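Side-chain contacts in metallocarboxypeptidase (Trypanosoma cruzi, PDB 3DWC), which probably releases C-terminal amino acids other than proline from peptides, as a metal-dependent carboxypeptidase of the M32 family, seen here with cobalt bound: residues M22-D27 and G241-D246; N83-R88 and M290-G295; K187-K192 and Q342-G347. All coordinates share one frame; numbering follows the deposited sequence.

Contact 1 of 3, residues M22-D27 and G241-D246; sequences MLLLAD and GNSKED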
ATOM      1  N   MET B  22       3.697  -8.237  -2.617  1.00 27.50           N
ATOM      2  CA  MET B  22       3.960  -6.871  -3.126  1.00 28.33           C
ATOM      3  C   MET B  22       3.015  -6.387  -4.217  1.00 27.92           C
ATOM      4  O   MET B  22       2.489  -5.281  -4.155  1.00 26.45           O
ATOM      5  CB  MET B  22       5.390  -6.801  -3.626  1.00 28.64           C
ATOM      6  CG  MET B  22       6.439  -7.006  -2.503  1.00 32.84           C
ATOM      7  SD  MET B  22       6.317  -5.656  -1.273  1.00 39.02           S
ATOM      8  CE  MET B  22       7.547  -6.073  -0.099  1.00 33.49           C
ATOM      9  N   LEU B  23       2.795  -7.225  -5.221  1.00 28.72           N
ATOM     10  CA  LEU B  23       1.904  -6.905  -6.328  1.00 29.70           C
ATOM     11  C   LEU B  23       0.463  -6.675  -5.878  1.00 28.80           C
ATOM     12  O   LEU B  23      -0.194  -5.745  -6.303  1.00 28.46           O
ATOM     13  CB  LEU B  23       1.895  -8.063  -7.339  1.00 30.49           C
ATOM     14  CG  LEU B  23       2.978  -8.078  -8.403  1.00 35.04           C
ATOM     15  CD1 LEU B  23       2.655  -9.180  -9.423  1.00 37.81           C
ATOM     16  CD2 LEU B  23       3.055  -6.718  -9.058  1.00 34.81           C
ATOM     17  N   LEU B  24      -0.010  -7.541  -5.012  1.00 28.87           N
ATOM     18  CA  LEU B  24      -1.379  -7.439  -4.504  1.00 28.28           C
ATOM     19  C   LEU B  24      -1.581  -6.142  -3.679  1.00 27.97           C
ATOM     20  O   LEU B  24      -2.611  -5.455  -3.750  1.00 27.29           O
ATOM     21  CB  LEU B  24      -1.650  -8.690  -3.676  1.00 27.95           C
ATOM     22  CG  LEU B  24      -1.821 -10.000  -4.456  1.00 27.70           C
ATOM     23  CD1 LEU B  24      -1.678 -11.237  -3.565  1.00 29.72           C
ATOM     24  CD2 LEU B  24      -3.192 -10.013  -5.136  1.00 27.32           C
ATOM     25  N   LEU B  25      -0.571  -5.791  -2.900  1.00 28.88           N
ATOM     26  CA  LEU B  25      -0.596  -4.542  -2.104  1.00 28.18           C
ATOM     27  C   LEU B  25      -0.615  -3.391  -3.030  1.00 27.93           C
ATOM     28  O   LEU B  25      -1.446  -2.489  -2.892  1.00 28.73           O
ATOM     29  CB  LEU B  25       0.635  -4.416  -1.220  1.00 27.82           C
ATOM     30  CG  LEU B  25       0.625  -3.201  -0.256  1.00 30.01           C
ATOM     31  CD1 LEU B  25      -0.565  -3.356   0.761  1.00 28.26           C
ATOM     32  CD2 LEU B  25       1.985  -3.083   0.495  1.00 25.88           C
ATOM     33  N   ALA B  26       0.310  -3.411  -3.985  1.00 27.14           N
ATOM     34  CA  ALA B  26       0.425  -2.336  -4.995  1.00 28.01           C
ATOM     35  C   ALA B  26      -0.881  -2.159  -5.764  1.00 28.01           C
ATOM     36  O   ALA B  26      -1.277  -1.045  -6.067  1.00 29.28           O
ATOM     37  CB  ALA B  26       1.584  -2.635  -5.970  1.00 25.62           C
ATOM     38  N   ASP B  27      -1.569  -3.260  -6.042  1.00 28.71           N
ATOM     39  CA  ASP B  27      -2.829  -3.194  -6.801  1.00 28.30           C
ATOM     40  C   ASP B  27      -3.923  -2.644  -5.899  1.00 28.78           C
ATOM     41  O   ASP B  27      -4.630  -1.750  -6.279  1.00 28.97           O
ATOM     42  CB  ASP B  27      -3.198  -4.546  -7.389  1.00 28.83           C
ATOM     43  CG  ASP B  27      -4.402  -4.462  -8.311  1.00 31.69           C
ATOM     44  OD1 ASP B  27      -4.336  -3.719  -9.323  1.00 39.83           O
ATOM     45  OD2 ASP B  27      -5.421  -5.052  -7.984  1.00 36.66           O
ATOM     46  N   GLY B 241      -9.538  -7.727  -2.138  1.00 36.79           N
ATOM     47  CA  GLY B 241      -8.169  -7.908  -2.595  1.00 36.28           C
ATOM     48  C   GLY B 241      -7.111  -8.016  -1.525  1.00 34.83           C
ATOM     49  O   GLY B 241      -7.392  -8.418  -0.412  1.00 33.77           O
ATOM     50  N   ASN B 242      -5.881  -7.659  -1.920  1.00 33.59           N
ATOM     51  CA  ASN B 242      -4.710  -7.885  -1.134  1.00 33.03           C
ATOM     52  C   ASN B 242      -4.447  -9.368  -0.871  1.00 33.16           C
ATOM     53  O   ASN B 242      -4.658 -10.168  -1.755  1.00 33.92           O
ATOM     54  CB  ASN B 242      -4.743  -7.061   0.149  1.00 33.04           C
ATOM     55  CG  ASN B 242      -3.371  -6.641   0.575  1.00 32.27           C
ATOM     56  OD1 ASN B 242      -2.512  -6.392  -0.263  1.00 29.35           O
ATOM     57  ND2 ASN B 242      -3.147  -6.565   1.870  1.00 29.27           N
ATOM     58  N   SER B 243      -3.978  -9.734   0.327  1.00 32.74           N
ATOM     59  CA  SER B 243      -3.440 -11.050   0.594  1.00 32.19           C
ATOM     60  C   SER B 243      -4.234 -11.789   1.679  1.00 32.28           C
ATOM     61  O   SER B 243      -4.999 -11.184   2.448  1.00 33.44           O
ATOM     62  CB  SER B 243      -1.991 -10.883   1.048  1.00 32.63           C
ATOM     63  OG  SER B 243      -1.162 -10.447  -0.020  1.00 33.70           O
ATOM     64  N   LYS B 244      -4.074 -13.099   1.730  1.00 31.96           N
ATOM     65  CA  LYS B 244      -4.855 -13.950   2.667  1.00 33.05           C
ATOM     66  C   LYS B 244      -4.699 -13.615   4.154  1.00 32.60           C
ATOM     67  O   LYS B 244      -5.637 -13.769   4.962  1.00 33.30           O
ATOM     68  CB  LYS B 244      -4.522 -15.421   2.439  1.00 32.83           C
ATOM     69  CG  LYS B 244      -4.973 -15.919   1.070  1.00 34.82           C
ATOM     70  CD  LYS B 244      -4.929 -17.451   1.014  1.00 35.73           C
ATOM     71  CE  LYS B 244      -4.631 -17.985  -0.389  1.00 39.50           C
ATOM     72  NZ  LYS B 244      -5.662 -17.596  -1.374  1.00 45.03           N
ATOM     73  N   GLU B 245      -3.502 -13.188   4.520  1.00 32.88           N
ATOM     74  CA  GLU B 245      -3.212 -12.706   5.881  1.00 32.79           C
ATOM     75  C   GLU B 245      -3.712 -11.289   6.161  1.00 32.26           C
ATOM     76  O   GLU B 245      -3.630 -10.812   7.297  1.00 32.86           O
ATOM     77  CB  GLU B 245      -1.687 -12.760   6.158  1.00 33.28           C
ATOM     78  CG  GLU B 245      -1.037 -14.081   5.794  1.00 31.89           C
ATOM     79  CD  GLU B 245      -0.524 -14.166   4.375  1.00 33.81           C
ATOM     80  OE1 GLU B 245       0.218 -15.143   4.128  1.00 32.94           O
ATOM     81  OE2 GLU B 245      -0.850 -13.292   3.509  1.00 29.82           O
ATOM     82  N   ASP B 246      -4.221 -10.606   5.135  1.00 32.70           N
ATOM     83  CA  ASP B 246      -4.474  -9.196   5.221  1.00 31.83           C
ATOM     84  C   ASP B 246      -5.441  -8.895   4.096  1.00 32.26           C
ATOM     85  O   ASP B 246      -5.057  -8.350   3.073  1.00 31.66           O
ATOM     86  CB  ASP B 246      -3.115  -8.450   5.092  1.00 32.22           C
ATOM     87  CG  ASP B 246      -3.235  -6.948   5.283  1.00 33.64           C
ATOM     88  OD1 ASP B 246      -4.388  -6.420   5.212  1.00 28.86           O
ATOM     89  OD2 ASP B 246      -2.155  -6.286   5.465  1.00 33.05           O
TER
HETATM   90  O   HOH W   1      -5.087  -6.664  -4.406  1.00 16.49           O

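Contact 2 of 3, residues N83-R88 and M290-G295; sequences NLREMR and MARSLG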
ATOM      1  N   ASN B  83      -0.153 -30.545  -4.086  1.00 30.44           N
ATOM      2  CA  ASN B  83       0.571 -29.281  -4.254  1.00 30.39           C
ATOM      3  C   ASN B  83       1.398 -29.381  -5.526  1.00 30.60           C
ATOM      4  O   ASN B  83       1.420 -28.431  -6.313  1.00 30.46           O
ATOM      5  CB  ASN B  83       1.402 -28.967  -3.010  1.00 29.84           C
ATOM      6  CG  ASN B  83       1.966 -27.563  -2.997  1.00 29.99           C
ATOM      7  OD1 ASN B  83       1.307 -26.594  -3.406  1.00 29.30           O
ATOM      8  ND2 ASN B  83       3.202 -27.439  -2.502  1.00 28.63           N
ATOM      9  N   LEU B  84       2.012 -30.551  -5.776  1.00 30.15           N
ATOM     10  CA  LEU B  84       2.796 -30.713  -7.007  1.00 30.86           C
ATOM     11  C   LEU B  84       1.913 -30.564  -8.253  1.00 31.25           C
ATOM     12  O   LEU B  84       2.325 -29.971  -9.247  1.00 30.75           O
ATOM     13  CB  LEU B  84       3.544 -32.054  -7.026  1.00 30.59           C
ATOM     14  CG  LEU B  84       4.504 -32.338  -8.188  1.00 30.58           C
ATOM     15  CD1 LEU B  84       5.527 -31.218  -8.398  1.00 29.83           C
ATOM     16  CD2 LEU B  84       5.207 -33.700  -7.980  1.00 30.98           C
ATOM     17  N   ARG B  85       0.695 -31.112  -8.195  1.00 32.32           N
ATOM     18  CA  ARG B  85      -0.322 -30.879  -9.246  1.00 32.57           C
ATOM     19  C   ARG B  85      -0.611 -29.379  -9.452  1.00 31.84           C
ATOM     20  O   ARG B  85      -0.698 -28.903 -10.577  1.00 30.78           O
ATOM     21  CB  ARG B  85      -1.633 -31.592  -8.894  1.00 32.77           C
ATOM     22  CG  ARG B  85      -2.693 -31.574  -9.990  1.00 34.02           C
ATOM     23  CD  ARG B  85      -4.024 -32.126  -9.473  1.00 37.15           C
ATOM     24  NE  ARG B  85      -4.535 -31.309  -8.374  1.00 40.70           N
ATOM     25  CZ  ARG B  85      -5.200 -31.762  -7.312  1.00 40.91           C
ATOM     26  NH1 ARG B  85      -5.456 -33.044  -7.154  1.00 42.42           N
ATOM     27  NH2 ARG B  85      -5.599 -30.900  -6.389  1.00 40.60           N
ATOM     28  N   GLU B  86      -0.769 -28.643  -8.355  1.00 32.05           N
ATOM     29  CA  GLU B  86      -1.097 -27.237  -8.470  1.00 31.78           C
ATOM     30  C   GLU B  86       0.106 -26.435  -8.970  1.00 31.78           C
ATOM     31  O   GLU B  86      -0.072 -25.464  -9.698  1.00 31.69           O
ATOM     32  CB  GLU B  86      -1.677 -26.710  -7.172  1.00 31.07           C
ATOM     33  CG  GLU B  86      -2.959 -27.384  -6.803  1.00 32.89           C
ATOM     34  CD  GLU B  86      -4.019 -27.352  -7.910  1.00 34.70           C
ATOM     35  OE1 GLU B  86      -4.197 -26.296  -8.533  1.00 33.51           O
ATOM     36  OE2 GLU B  86      -4.691 -28.381  -8.118  1.00 35.42           O
ATOM     37  N   MET B  87       1.321 -26.862  -8.611  1.00 31.48           N
ATOM     38  CA  MET B  87       2.538 -26.252  -9.139  1.00 31.36           C
ATOM     39  C   MET B  87       2.644 -26.381 -10.652  1.00 31.76           C
ATOM     40  O   MET B  87       2.972 -25.424 -11.326  1.00 31.01           O
ATOM     41  CB  MET B  87       3.788 -26.917  -8.528  1.00 31.38           C
ATOM     42  CG  MET B  87       4.043 -26.610  -7.075  1.00 29.88           C
ATOM     43  SD  MET B  87       5.381 -27.617  -6.426  1.00 30.88           S
ATOM     44  CE  MET B  87       5.742 -26.704  -4.898  1.00 30.99           C
ATOM     45  N   ARG B  88       2.445 -27.593 -11.179  1.00 33.03           N
ATOM     46  CA  ARG B  88       2.435 -27.801 -12.634  1.00 33.21           C
ATOM     47  C   ARG B  88       1.419 -26.917 -13.323  1.00 33.81           C
ATOM     48  O   ARG B  88       1.713 -26.333 -14.363  1.00 33.46           O
ATOM     49  CB  ARG B  88       2.129 -29.255 -13.003  1.00 33.25           C
ATOM     50  CG  ARG B  88       1.882 -29.455 -14.488  1.00 33.62           C
ATOM     51  CD  ARG B  88       1.826 -30.923 -14.886  1.00 34.49           C
ATOM     52  NE  ARG B  88       3.164 -31.481 -15.054  1.00 36.24           N
ATOM     53  CZ  ARG B  88       3.851 -31.428 -16.186  1.00 37.38           C
ATOM     54  NH1 ARG B  88       5.050 -31.984 -16.240  1.00 38.38           N
ATOM     55  NH2 ARG B  88       3.354 -30.817 -17.265  1.00 37.93           N
ATOM     56  N   MET B 290      -4.941 -22.241  -2.048  1.00 34.65           N
ATOM     57  CA  MET B 290      -5.605 -21.222  -2.834  1.00 35.47           C
ATOM     58  C   MET B 290      -7.070 -21.585  -3.141  1.00 34.11           C
ATOM     59  O   MET B 290      -7.427 -22.764  -3.174  1.00 33.54           O
ATOM     60  CB  MET B 290      -4.916 -21.103  -4.167  1.00 35.99           C
ATOM     61  CG  MET B 290      -3.457 -20.855  -4.038  1.00 40.60           C
ATOM     62  SD  MET B 290      -2.917 -19.760  -5.324  1.00 47.49           S
ATOM     63  CE  MET B 290      -3.627 -18.299  -4.558  1.00 42.57           C
ATOM     64  N   ALA B 291      -7.909 -20.562  -3.331  1.00 32.73           N
ATOM     65  CA  ALA B 291      -9.266 -20.759  -3.841  1.00 32.39           C
ATOM     66  C   ALA B 291      -9.278 -21.726  -5.019  1.00 31.22           C
ATOM     67  O   ALA B 291      -8.390 -21.699  -5.836  1.00 29.78           O
ATOM     68  CB  ALA B 291      -9.885 -19.451  -4.209  1.00 31.34           C
ATOM     69  N   ARG B 292     -10.254 -22.648  -5.048  1.00 31.19           N
ATOM     70  CA  ARG B 292     -10.253 -23.723  -6.023  1.00 31.15           C
ATOM     71  C   ARG B 292     -10.588 -23.203  -7.420  1.00 30.40           C
ATOM     72  O   ARG B 292     -10.004 -23.639  -8.392  1.00 30.38           O
ATOM     73  CB  ARG B 292     -11.204 -24.850  -5.574  1.00 30.59           C
ATOM     74  CG  ARG B 292     -11.506 -25.918  -6.615  1.00 31.95           C
ATOM     75  CD  ARG B 292     -10.340 -26.854  -6.818  1.00 32.71           C
ATOM     76  NE  ARG B 292      -9.341 -26.266  -7.696  1.00 32.77           N
ATOM     77  CZ  ARG B 292      -8.171 -26.850  -7.966  1.00 31.69           C
ATOM     78  NH1 ARG B 292      -7.880 -28.042  -7.458  1.00 31.50           N
ATOM     79  NH2 ARG B 292      -7.307 -26.240  -8.744  1.00 31.56           N
ATOM     80  N   SER B 293     -11.527 -22.270  -7.518  1.00 30.72           N
ATOM     81  CA  SER B 293     -11.920 -21.725  -8.815  1.00 30.09           C
ATOM     82  C   SER B 293     -12.715 -20.452  -8.616  1.00 30.89           C
ATOM     83  O   SER B 293     -13.118 -20.125  -7.476  1.00 30.42           O
ATOM     84  CB  SER B 293     -12.748 -22.750  -9.622  1.00 30.13           C
ATOM     85  OG  SER B 293     -14.095 -22.766  -9.193  1.00 26.58           O
ATOM     86  N   LEU B 294     -12.984 -19.746  -9.720  1.00 30.09           N
ATOM     87  CA  LEU B 294     -13.774 -18.533  -9.631  1.00 30.70           C
ATOM     88  C   LEU B 294     -15.212 -18.859  -9.356  1.00 30.37           C
ATOM     89  O   LEU B 294     -15.894 -18.090  -8.691  1.00 30.24           O
ATOM     90  CB  LEU B 294     -13.683 -17.668 -10.882  1.00 31.34           C
ATOM     91  CG  LEU B 294     -12.666 -16.531 -10.893  1.00 34.55           C
ATOM     92  CD1 LEU B 294     -11.249 -16.955 -10.418  1.00 38.81           C
ATOM     93  CD2 LEU B 294     -12.566 -15.952 -12.322  1.00 33.39           C
ATOM     94  N   GLY B 295     -15.682 -20.010  -9.842  1.00 30.21           N
ATOM     95  CA  GLY B 295     -17.025 -20.469  -9.531  1.00 29.50           C
ATOM     96  C   GLY B 295     -17.136 -20.864  -8.054  1.00 29.31           C
ATOM     97  O   GLY B 295     -18.128 -20.558  -7.380  1.00 29.63           O
TER

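Contact 3 of 3, residues K187-K192 and Q342-G347; sequences KEVQEK and QRVSPG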
ATOM      1  N   LYS B 187     -40.841 -14.994 -16.802  1.00 34.38           N
ATOM      2  CA  LYS B 187     -42.126 -14.526 -17.281  1.00 34.61           C
ATOM      3  C   LYS B 187     -43.231 -14.861 -16.304  1.00 34.83           C
ATOM      4  O   LYS B 187     -44.117 -14.056 -16.094  1.00 35.11           O
ATOM      5  CB  LYS B 187     -42.444 -15.136 -18.625  1.00 35.76           C
ATOM      6  CG  LYS B 187     -41.549 -14.739 -19.796  1.00 35.94           C
ATOM      7  CD  LYS B 187     -42.288 -15.054 -21.108  1.00 37.06           C
ATOM      8  CE  LYS B 187     -41.415 -15.182 -22.399  1.00 39.39           C
ATOM      9  NZ  LYS B 187     -39.941 -14.835 -22.318  1.00 41.49           N
ATOM     10  N   GLU B 188     -43.175 -16.044 -15.699  1.00 34.84           N
ATOM     11  CA  GLU B 188     -44.161 -16.454 -14.710  1.00 35.05           C
ATOM     12  C   GLU B 188     -44.108 -15.567 -13.462  1.00 35.40           C
ATOM     13  O   GLU B 188     -45.133 -15.194 -12.919  1.00 34.97           O
ATOM     14  CB  GLU B 188     -43.910 -17.893 -14.288  1.00 35.54           C
ATOM     15  CG  GLU B 188     -44.955 -18.422 -13.318  1.00 35.20           C
ATOM     16  CD  GLU B 188     -44.803 -19.888 -12.987  1.00 35.19           C
ATOM     17  OE1 GLU B 188     -45.835 -20.492 -12.629  1.00 35.40           O
ATOM     18  OE2 GLU B 188     -43.685 -20.445 -13.084  1.00 36.80           O
ATOM     19  N   VAL B 189     -42.893 -15.253 -13.027  1.00 35.56           N
ATOM     20  CA  VAL B 189     -42.668 -14.438 -11.831  1.00 36.55           C
ATOM     21  C   VAL B 189     -43.172 -13.028 -12.069  1.00 37.57           C
ATOM     22  O   VAL B 189     -43.910 -12.504 -11.248  1.00 37.09           O
ATOM     23  CB  VAL B 189     -41.202 -14.449 -11.423  1.00 35.65           C
ATOM     24  CG1 VAL B 189     -40.934 -13.434 -10.296  1.00 36.39           C
ATOM     25  CG2 VAL B 189     -40.830 -15.845 -10.968  1.00 32.95           C
ATOM     26  N   GLN B 190     -42.808 -12.450 -13.212  1.00 38.53           N
ATOM     27  CA  GLN B 190     -43.322 -11.145 -13.609  1.00 40.28           C
ATOM     28  C   GLN B 190     -44.847 -11.033 -13.587  1.00 41.29           C
ATOM     29  O   GLN B 190     -45.390 -10.074 -13.033  1.00 41.55           O
ATOM     30  CB  GLN B 190     -42.813 -10.760 -14.990  1.00 39.97           C
ATOM     31  CG  GLN B 190     -41.392 -10.213 -15.002  1.00 39.45           C
ATOM     32  CD  GLN B 190     -40.944  -9.851 -16.398  1.00 41.16           C
ATOM     33  OE1 GLN B 190     -40.729  -8.676 -16.705  1.00 45.76           O
ATOM     34  NE2 GLN B 190     -40.851 -10.846 -17.275  1.00 43.87           N
ATOM     35  N   GLU B 191     -45.535 -12.007 -14.169  1.00 42.23           N
ATOM     36  CA  GLU B 191     -46.974 -11.920 -14.270  1.00 43.98           C
ATOM     37  C   GLU B 191     -47.646 -12.134 -12.910  1.00 43.95           C
ATOM     38  O   GLU B 191     -48.651 -11.491 -12.614  1.00 43.54           O
ATOM     39  CB  GLU B 191     -47.511 -12.840 -15.387  1.00 44.49           C
ATOM     40  CG  GLU B 191     -48.027 -14.188 -14.943  1.00 46.93           C
ATOM     41  CD  GLU B 191     -48.031 -15.231 -16.070  1.00 48.32           C
ATOM     42  OE1 GLU B 191     -47.834 -14.832 -17.260  1.00 51.05           O
ATOM     43  OE2 GLU B 191     -48.205 -16.455 -15.741  1.00 51.58           O
ATOM     44  N   LYS B 192     -47.069 -13.005 -12.085  1.00 44.88           N
ATOM     45  CA  LYS B 192     -47.515 -13.196 -10.703  1.00 45.38           C
ATOM     46  C   LYS B 192     -47.389 -11.905  -9.882  1.00 45.37           C
ATOM     47  O   LYS B 192     -48.293 -11.549  -9.140  1.00 45.18           O
ATOM     48  CB  LYS B 192     -46.691 -14.287 -10.016  1.00 46.06           C
ATOM     49  CG  LYS B 192     -47.090 -14.568  -8.544  1.00 46.63           C
ATOM     50  CD  LYS B 192     -45.928 -15.111  -7.674  1.00 47.61           C
ATOM     51  CE  LYS B 192     -46.467 -15.764  -6.346  1.00 49.28           C
ATOM     52  NZ  LYS B 192     -45.487 -15.801  -5.194  1.00 48.76           N
ATOM     53  N   GLN B 342     -35.903  -8.263  -3.032  1.00 36.09           N
ATOM     54  CA  GLN B 342     -36.225  -9.399  -3.943  1.00 36.63           C
ATOM     55  C   GLN B 342     -37.000  -8.950  -5.170  1.00 38.40           C
ATOM     56  O   GLN B 342     -37.566  -9.756  -5.888  1.00 39.83           O
ATOM     57  CB  GLN B 342     -37.032 -10.487  -3.241  1.00 36.13           C
ATOM     58  CG  GLN B 342     -36.215 -11.257  -2.193  1.00 33.14           C
ATOM     59  CD  GLN B 342     -36.982 -12.379  -1.541  1.00 34.96           C
ATOM     60  OE1 GLN B 342     -38.088 -12.727  -1.952  1.00 32.02           O
ATOM     61  NE2 GLN B 342     -36.372 -12.991  -0.532  1.00 29.43           N
ATOM     62  N   ARG B 343     -37.048  -7.646  -5.398  1.00 39.73           N
ATOM     63  CA  ARG B 343     -37.827  -7.109  -6.521  1.00 39.73           C
ATOM     64  C   ARG B 343     -37.251  -7.602  -7.840  1.00 37.93           C
ATOM     65  O   ARG B 343     -36.043  -7.627  -7.999  1.00 38.59           O
ATOM     66  CB  ARG B 343     -37.795  -5.585  -6.516  1.00 40.11           C
ATOM     67  CG  ARG B 343     -38.852  -4.996  -7.452  1.00 41.42           C
ATOM     68  CD  ARG B 343     -38.506  -3.580  -7.814  1.00 44.09           C
ATOM     69  NE  ARG B 343     -39.360  -2.597  -7.160  1.00 47.44           N
ATOM     70  CZ  ARG B 343     -39.000  -1.774  -6.171  1.00 50.10           C
ATOM     71  NH1 ARG B 343     -37.762  -1.796  -5.623  1.00 51.52           N
ATOM     72  NH2 ARG B 343     -39.907  -0.911  -5.723  1.00 50.64           N
ATOM     73  N   VAL B 344     -38.131  -8.016  -8.742  1.00 37.37           N
ATOM     74  CA  VAL B 344     -37.747  -8.546 -10.041  1.00 37.30           C
ATOM     75  C   VAL B 344     -38.136  -7.540 -11.110  1.00 37.43           C
ATOM     76  O   VAL B 344     -39.315  -7.206 -11.263  1.00 37.83           O
ATOM     77  CB  VAL B 344     -38.363  -9.943 -10.307  1.00 36.92           C
ATOM     78  CG1 VAL B 344     -38.089 -10.379 -11.727  1.00 35.30           C
ATOM     79  CG2 VAL B 344     -37.768 -10.961  -9.316  1.00 34.73           C
ATOM     80  N   SER B 345     -37.127  -7.049 -11.822  1.00 37.61           N
ATOM     81  CA  SER B 345     -37.321  -6.047 -12.869  1.00 38.36           C
ATOM     82  C   SER B 345     -36.248  -6.170 -13.942  1.00 38.11           C
ATOM     83  O   SER B 345     -35.137  -5.684 -13.775  1.00 38.35           O
ATOM     84  CB  SER B 345     -37.279  -4.637 -12.296  1.00 38.74           C
ATOM     85  OG  SER B 345     -37.830  -3.783 -13.274  1.00 42.48           O
ATOM     86  N   PRO B 346     -36.567  -6.854 -15.045  1.00 37.67           N
ATOM     87  CA  PRO B 346     -35.567  -7.054 -16.083  1.00 37.60           C
ATOM     88  C   PRO B 346     -35.083  -5.752 -16.673  1.00 36.99           C
ATOM     89  O   PRO B 346     -35.833  -4.815 -16.769  1.00 36.71           O
ATOM     90  CB  PRO B 346     -36.312  -7.855 -17.129  1.00 37.64           C
ATOM     91  CG  PRO B 346     -37.372  -8.511 -16.379  1.00 38.81           C
ATOM     92  CD  PRO B 346     -37.824  -7.517 -15.379  1.00 37.45           C
ATOM     93  N   GLY B 347     -33.817  -5.719 -17.035  1.00 37.06           N
ATOM     94  CA  GLY B 347     -33.207  -4.558 -17.633  1.00 37.27           C
ATOM     95  C   GLY B 347     -32.060  -4.970 -18.550  1.00 37.23           C
ATOM     96  O   GLY B 347     -31.818  -6.141 -18.790  1.00 36.66           O
TER

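Contact 1 of 3, residues M22-D27 and G241-D246
Leu24 and Leu25 of helix 3-32 pack against Asn242 and Ser243, where the chain leaves strand 240-241 and makes the type I beta turn Ser243-Asp246 that leads into strand 246-251, a helix face set against a beta hairpin. Followed outward, Leu24 stays over the backbone carbonyl of Asn242. Its CB and CG both lie 3.9 Å from Asn242 O, and both methyls close on this oxygen from the same side, CD1 at 3.6 Å and CD2 at 3.7 Å. CD1 also meets Ser243 OG. With CG beside its own backbone N (chi1 -72°), Leu24 leans across the start of the turn. Asn242 has its CB directed away from the helix, yet its amide bends back, and OD1 comes within 3.2 Å of Leu25 CA; Leu25 CB and CD1 lie alongside this oxygen. Leu25 N is also near OD1, but the angle is too poor for a hydrogen bond, so the contact here is van der Waals. On its other branch the amide is held by the turn: ND2 donates to Asp246 O in the carbonyl plane, and that oxygen also accepts from Ser243 N. Arg42 of the second subunit packs on Leu25. The polar link between the segments is a water, which donates to Leu24 O at 2.8 Å and accepts from Asn242 N.

Contact 2 of 3, residues N83-R88 and M290-G295
The Arg292 guanidinium meets the Glu86 carboxylate with the two planes 67° apart, so they are far from the coplanar form of a paired salt bridge. Glu86 OE2 lies at the edge of the Arg292 group, in its plane, as does Arg85 NH2; Glu86 OE1 is tilted from that plane. The same OE2 sits in plane at the edge of the Arg85 guanidinium, which is turned 46° from that of Arg292. Arg292 grips end-on, one nitrogen to each oxygen: NH2 to OE1 at 3.1 Å and NH1 to OE2 at 3.3 Å, both from above the carboxylate plane. Arg85 instead grips side-on, its NE (2.9 Å) and NH2 (3.2 Å) both donating to OE2 on the anti side. Its chain, bent at chi3 (61°), brings these nitrogens back to the neighbouring residue of helix 78-95. The bends of Arg292 at chi2 and chi3 turn its tip toward that helix from the loop before helix 294-309. The strongest polar partner of Arg292 is outside both segments, Leu473 O, to which NH1 donates; Thr475 and Leu478 of helix 475-483 pack alongside. Although Arg85 NH2 and Arg292 NH1 are 3.8 Å apart, the carboxylate they share probably offsets their like charges. With three donors at OE2 of the buried Glu86, the network would be expected to stabilise the carboxylate and tie the helix to the loop.

Contact 3 of 3, residues K187-K192 and Q342-G347
Val189 and Val344 cross at about a right angle where helix 168-196 packs against the loop between helices 334-341 and 358-374, one of the helix-to-loop contacts of this largely helical fold. Each valine directs its CB toward the other segment. In both, CG2 is beside the backbone N and CG1 anti to it, but unlike branches meet: Val189 CG1 reaches Val344 CG2 at 4.1 Å, an apolar contact without close interlocking. Tyr500 of helix 490-501 touches both valines, so the pair belongs to a larger apolar patch, to which Leu356 adds on the Val189 side and Leu186 on the Val344 side. One residue further along the helix the geometry changes. Gln190 and Pro346 approach from opposite directions. The glutamine chain is extended beyond CG (chi2 180°), which carries its amide out from the helix to the proline ring. No hydrogen bond joins the segments; this half of the contact consists of an amide oxygen against ring methylenes. Gln190 CD lies 3.8 Å from Pro346 CG, while Gln190 OE1 comes closer and touches the CG-CD side of the ring, at 3.4 Å from both Pro346 CG and Pro346 CD.

Contacts 1 and 2 are neighbours, with centres 18 Å apart, and they touch through Lys244, whose NZ lies 3.8 Å from Met290 CE; the same lysine forms a salt bridge with Glu275. Contact 3 is on the opposite side of the chain's centre, its own centre 40 Å from that of contact 1 and 38 Å from that of contact 2. In sequence the contacts all cross, since their segments alternate. The cobalt is bound by His267, His271 and Glu298, the last on helix 294-309, which begins within segment 290-295. Contact 2 itself lies away from the site; of contact 1, the Asn242 side chain is about 11 Å from that of Glu268, the predicted proton donor/acceptor.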